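Local coordinates for protein MJ1225 (Methanocaldococcus jannaschii, PDB 3KH5) that is of uncertain function but binds AMP and ADP through its CBS domains and is probably an archaeal counterpart of the gamma subunit of AMP-activated protein kinase, at residues 200-205 with 218-223; 58-63 with 79-84. One frame throughout, in Å; residues are numbered along the deposited sequence.

Contact 1: residues 200-205 with 218-223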
loop_
_atom_site.group_PDB
_atom_site.type_symbol
_atom_site.label_atom_id
_atom_site.label_comp_id
_atom_site.label_asym_id
_atom_site.label_seq_id
_atom_site.Cartn_x
_atom_site.Cartn_y
_atom_site.Cartn_z
ATOM N N ILE A 200 7.711 0.717 -7.033
ATOM C CA ILE A 200 8.189 -0.670 -7.235
ATOM C C ILE A 200 8.307 -1.019 -8.715
ATOM O O ILE A 200 9.277 -1.672 -9.141
ATOM C CB ILE A 200 7.242 -1.762 -6.642
ATOM C CG1 ILE A 200 6.703 -1.394 -5.236
ATOM C CG2 ILE A 200 7.965 -3.138 -6.583
ATOM C CD1 ILE A 200 7.781 -1.280 -4.173
ATOM N N LYS A 201 7.298 -0.617 -9.486
ATOM C CA LYS A 201 7.251 -0.886 -10.920
ATOM C C LYS A 201 8.410 -0.209 -11.637
ATOM O O LYS A 201 8.974 -0.772 -12.578
ATOM C CB LYS A 201 5.929 -0.406 -11.517
ATOM C CG LYS A 201 4.716 -1.254 -11.163
ATOM C CD LYS A 201 3.455 -0.600 -11.709
ATOM C CE LYS A 201 2.288 -1.574 -11.756
ATOM N NZ LYS A 201 1.039 -0.905 -12.220
ATOM N N LEU A 202 8.755 0.999 -11.191
ATOM C CA LEU A 202 9.907 1.711 -11.727
ATOM C C LEU A 202 11.189 0.904 -11.524
ATOM O O LEU A 202 12.016 0.819 -12.430
ATOM C CB LEU A 202 10.036 3.105 -11.102
ATOM C CG LEU A 202 11.126 4.017 -11.686
ATOM C CD1 LEU A 202 10.930 4.262 -13.185
ATOM C CD2 LEU A 202 11.169 5.337 -10.947
ATOM N N LEU A 203 11.334 0.302 -10.342
ATOM C CA LEU A 203 12.504 -0.512 -10.009
ATOM C C LEU A 203 12.679 -1.718 -10.922
ATOM O O LEU A 203 13.800 -2.046 -11.315
ATOM C CB LEU A 203 12.445 -0.973 -8.553
ATOM C CG LEU A 203 12.877 0.045 -7.496
ATOM C CD1 LEU A 203 12.848 -0.605 -6.125
ATOM C CD2 LEU A 203 14.264 0.616 -7.791
ATOM N N GLY A 204 11.570 -2.372 -11.256
ATOM C CA GLY A 204 11.598 -3.510 -12.163
ATOM C C GLY A 204 11.483 -3.140 -13.633
ATOM O O GLY A 204 10.995 -3.942 -14.431
ATOM N N SER A 205 11.925 -1.939 -14.003
ATOM C CA SER A 205 11.881 -1.525 -15.407
ATOM C C SER A 205 13.220 -1.751 -16.113
ATOM O O SER A 205 14.254 -1.930 -15.462
ATOM C CB SER A 205 11.436 -0.063 -15.545
ATOM O OG SER A 205 12.422 0.831 -15.062
ATOM N N ARG A 218 21.300 6.876 -8.498
ATOM C CA ARG A 218 20.697 8.142 -8.096
ATOM C C ARG A 218 19.652 8.692 -9.065
ATOM O O ARG A 218 18.715 9.372 -8.634
ATOM C CB ARG A 218 21.788 9.187 -7.848
ATOM C CG ARG A 218 21.319 10.410 -7.076
ATOM C CD ARG A 218 22.455 11.390 -6.870
ATOM N NE ARG A 218 22.855 12.061 -8.107
ATOM C CZ ARG A 218 24.024 12.674 -8.281
ATOM N NH1 ARG A 218 24.922 12.698 -7.303
ATOM N NH2 ARG A 218 24.300 13.262 -9.439
ATOM N N GLU A 219 19.797 8.408 -10.356
ATOM C CA GLU A 219 18.841 8.940 -11.323
ATOM C C GLU A 219 17.457 8.301 -11.155
ATOM O O GLU A 219 16.462 8.866 -11.608
ATOM C CB GLU A 219 19.364 8.829 -12.762
ATOM C CG GLU A 219 19.080 10.066 -13.637
ATOM C CD GLU A 219 19.750 11.344 -13.128
ATOM O OE1 GLU A 219 20.995 11.361 -12.997
ATOM O OE2 GLU A 219 19.030 12.334 -12.870
ATOM N N ILE A 220 17.399 7.147 -10.486
ATOM C CA ILE A 220 16.120 6.527 -10.134
ATOM C C ILE A 220 15.318 7.439 -9.204
ATOM O O ILE A 220 14.162 7.771 -9.506
ATOM C CB ILE A 220 16.287 5.115 -9.506
ATOM C CG1 ILE A 220 16.971 4.168 -10.502
ATOM C CG2 ILE A 220 14.922 4.553 -9.070
ATOM C CD1 ILE A 220 17.426 2.840 -9.897
ATOM N N THR A 221 15.919 7.860 -8.093
ATOM C CA THR A 221 15.193 8.706 -7.138
ATOM C C THR A 221 15.117 10.184 -7.531
ATOM O O THR A 221 14.375 10.948 -6.907
ATOM C CB THR A 221 15.718 8.569 -5.690
ATOM O OG1 THR A 221 17.109 8.919 -5.636
ATOM C CG2 THR A 221 15.507 7.149 -5.168
ATOM N N ASN A 222 15.864 10.588 -8.557
ATOM C CA ASN A 222 15.769 11.962 -9.061
ATOM C C ASN A 222 14.636 12.169 -10.078
ATOM O O ASN A 222 14.284 13.309 -10.397
ATOM C CB ASN A 222 17.116 12.444 -9.623
ATOM C CG ASN A 222 18.097 12.851 -8.529
ATOM O OD1 ASN A 222 17.719 13.459 -7.525
ATOM N ND2 ASN A 222 19.370 12.525 -8.730
ATOM N N VAL A 223 14.068 11.063 -10.565
ATOM C CA VAL A 223 12.958 11.078 -11.527
ATOM C C VAL A 223 11.797 11.894 -10.975
ATOM O O VAL A 223 11.500 11.815 -9.780
ATOM C CB VAL A 223 12.468 9.635 -11.841
ATOM C CG1 VAL A 223 11.262 9.647 -12.786
ATOM C CG2 VAL A 223 13.580 8.826 -12.459
#

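Contact 2: residues 58-63 with 79-84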
loop_
_atom_site.group_PDB
_atom_site.type_symbol
_atom_site.label_atom_id
_atom_site.label_comp_id
_atom_site.label_asym_id
_atom_site.label_seq_id
_atom_site.Cartn_x
_atom_site.Cartn_y
_atom_site.Cartn_z
ATOM N N VAL A 58 9.534 1.700 -0.269
ATOM C CA VAL A 58 9.595 3.156 -0.486
ATOM C C VAL A 58 10.422 3.867 0.602
ATOM O O VAL A 58 11.156 4.819 0.317
ATOM C CB VAL A 58 8.174 3.772 -0.628
ATOM C CG1 VAL A 58 8.215 5.300 -0.625
ATOM C CG2 VAL A 58 7.516 3.277 -1.905
ATOM N N ASP A 59 10.294 3.387 1.835
ATOM C CA ASP A 59 11.113 3.818 2.973
ATOM C C ASP A 59 12.609 3.553 2.698
ATOM O O ASP A 59 13.441 4.469 2.728
ATOM C CB ASP A 59 10.608 3.041 4.202
ATOM C CG ASP A 59 11.234 3.489 5.513
ATOM O OD1 ASP A 59 12.394 3.941 5.528
ATOM O OD2 ASP A 59 10.556 3.346 6.555
ATOM N N PHE A 60 12.915 2.287 2.422
ATOM C CA PHE A 60 14.239 1.804 2.031
ATOM C C PHE A 60 14.880 2.604 0.889
ATOM O O PHE A 60 16.073 2.900 0.927
ATOM C CB PHE A 60 14.092 0.328 1.645
ATOM C CG PHE A 60 15.325 -0.300 1.066
ATOM C CD1 PHE A 60 16.453 -0.517 1.850
ATOM C CD2 PHE A 60 15.336 -0.730 -0.259
ATOM C CE1 PHE A 60 17.586 -1.122 1.314
ATOM C CE2 PHE A 60 16.463 -1.337 -0.806
ATOM C CZ PHE A 60 17.591 -1.534 -0.018
ATOM N N MET A 61 14.078 2.955 -0.113
ATOM C CA MET A 61 14.560 3.690 -1.283
ATOM C C MET A 61 14.959 5.136 -0.991
ATOM O O MET A 61 15.619 5.771 -1.819
ATOM C CB MET A 61 13.500 3.684 -2.383
ATOM C CG MET A 61 13.480 2.437 -3.257
ATOM S SD MET A 61 11.962 2.288 -4.243
ATOM C CE MET A 61 11.423 4.000 -4.381
ATOM N N GLY A 62 14.554 5.661 0.166
ATOM C CA GLY A 62 14.791 7.085 0.464
ATOM C C GLY A 62 13.755 7.748 1.355
ATOM O O GLY A 62 14.049 8.755 2.000
ATOM N N GLY A 63 12.549 7.185 1.393
ATOM C CA GLY A 63 11.432 7.778 2.126
ATOM C C GLY A 63 11.578 7.855 3.636
ATOM O O GLY A 63 10.946 8.694 4.277
ATOM N N LEU A 79 22.140 -1.902 -5.486
ATOM C CA LEU A 79 22.232 -3.273 -5.960
ATOM C C LEU A 79 22.859 -4.209 -4.934
ATOM O O LEU A 79 22.419 -5.357 -4.793
ATOM C CB LEU A 79 22.978 -3.332 -7.291
ATOM C CG LEU A 79 22.142 -3.603 -8.549
ATOM C CD1 LEU A 79 20.707 -3.092 -8.393
ATOM C CD2 LEU A 79 22.823 -2.981 -9.765
ATOM N N ALA A 80 23.873 -3.731 -4.217
ATOM C CA ALA A 80 24.436 -4.520 -3.122
ATOM C C ALA A 80 23.468 -4.602 -1.937
ATOM O O ALA A 80 23.307 -5.667 -1.333
ATOM C CB ALA A 80 25.775 -3.950 -2.679
ATOM N N ALA A 81 22.832 -3.473 -1.620
ATOM C CA ALA A 81 21.932 -3.361 -0.471
ATOM C C ALA A 81 20.750 -4.312 -0.572
ATOM O O ALA A 81 20.288 -4.844 0.438
ATOM C CB ALA A 81 21.447 -1.925 -0.308
ATOM N N ILE A 82 20.267 -4.532 -1.792
ATOM C CA ILE A 82 19.129 -5.427 -1.994
ATOM C C ILE A 82 19.475 -6.906 -1.843
ATOM O O ILE A 82 18.586 -7.757 -1.889
ATOM C CB ILE A 82 18.378 -5.174 -3.329
ATOM C CG1 ILE A 82 19.317 -5.302 -4.532
ATOM C CG2 ILE A 82 17.665 -3.817 -3.290
ATOM C CD1 ILE A 82 18.617 -5.266 -5.886
ATOM N N ASN A 83 20.759 -7.210 -1.655
ATOM C CA ASN A 83 21.174 -8.567 -1.295
ATOM C C ASN A 83 21.045 -8.861 0.206
ATOM O O ASN A 83 21.172 -10.016 0.625
ATOM C CB ASN A 83 22.582 -8.890 -1.825
ATOM C CG ASN A 83 22.583 -9.253 -3.310
ATOM O OD1 ASN A 83 21.528 -9.433 -3.924
ATOM N ND2 ASN A 83 23.773 -9.367 -3.889
ATOM N N GLU A 84 20.772 -7.828 1.004
ATOM C CA GLU A 84 20.479 -7.993 2.432
ATOM C C GLU A 84 19.199 -8.802 2.638
ATOM O O GLU A 84 18.270 -8.693 1.839
ATOM C CB GLU A 84 20.331 -6.629 3.121
ATOM C CG GLU A 84 21.610 -5.799 3.197
ATOM C CD GLU A 84 22.534 -6.205 4.335
ATOM O OE1 GLU A 84 23.667 -5.683 4.382
ATOM O OE2 GLU A 84 22.139 -7.035 5.183
#

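Contact 1: residues 200-205 with 218-223
Leu-202 and Leu-203, at the C-terminal end of helix 196-203 in the third CBS motif, meet Ile-220 on the short helix 218-222. One methyl does most of the touching: CG2 of Ile-220 lies 4.2 Å from CD2 of Leu-203 and 4.3 Å from CD2 of Leu-202. Because Ile-220 sets CG2 anti to its own backbone N (CG1 at -61°), that branch reaches the leucines, and the side chains of Ile-220 and Leu-203 cross at about a right angle. The route taken by Leu-202 is different. With CG swung opposite the backbone N (chi1 -174°), CD2 also comes 4.1 Å from the carbonyl O of Ile-220, a loose approach of a methyl to the main chain of helix 218-222. Met-212 of helix 206-213 touches both Leu-203 and Ile-220, while Leu-167 of helix 167-177 covers Leu-202. Behind the leucines Gly-204 leaves the helical conformation, and Ser-205 N-caps helix 206-213, its OG taking the N-H of Ala-208 while donating to Leu-202 O at 2.7 Å, tilted 15° from the carbonyl plane. The backbone N of Ser-205 donates to the same oxygen. With no hydrogen bond running between the two segments, their direct contact is wholly van der Waals and relies on the fit of branched aliphatic side chains.

Contact 2: residues 58-63 with 79-84
The ring of Phe-60 meets residues 79-84 with its edge, while neither of its faces carries an atom of that segment. Two methyl groups sit near the ring plane at this rim. CG2 of Ile-82 is 3.7 Å from CE2 of Phe-60, and CB of Ala-81 is 3.9 Å from CZ of Phe-60; the isoleucine methyl also borders CZ, at 4.0 Å. The ring reaches this far because CG stands opposite the backbone N (chi1 173°), carrying the phenyl group outward from helix 54-63. Ile-82 offers only one branch: CG1 lies between its backbone N and carbonyl carbon (chi1 57°), and CG2, anti to the carbonyl carbon, meets the ring edge while CD1 leads off elsewhere. The two side chains cross nearly at right angles. In the fold, Phe-60 belongs to helix 54-63, in the first CBS motif, and Ala-81 and Ile-82 lie at the C-terminal side of the short helix 78-81. They are the first two residues of a type I beta turn, Ala-81 to Glu-84, closed by Glu-84 N to Ala-81 O at 3.1 Å. Helix 54-63 finishes in its own way, through a pi-type turn in which Gly-63 N donates to Val-58 O at 2.9 Å; the backbone angles of Gly-62 there require a residue without a CB. Leu-69 and Ile-70 of helix 68-73 and Ile-23 of helix 23-33 also touch the Phe-60 side chain.

In the fold
Contacts 1 and 2 follow one plan in successive halves of the chain: a helix of a CBS motif packs on a short helix, and backbone around or just past the end of the latter bonds to the start of helix 167-177 in contact 1 and of helix 23-33 in contact 2. Their centres lie 12 Å apart, and Met-61 joins them, its SD 3.6 Å from CD1 of Leu-203 and its O 3.6 Å from CG2 of Thr-221. None of the residues that meet across these contacts lines a nucleotide pocket, but Leu-69, which touches Phe-60, lines one for AMP. The Phe-60 side chain is about 7 Å from a bound AMP, and that of Leu-202 about 10 Å from one, although its neighbour Lys-201 contacts AMP directly.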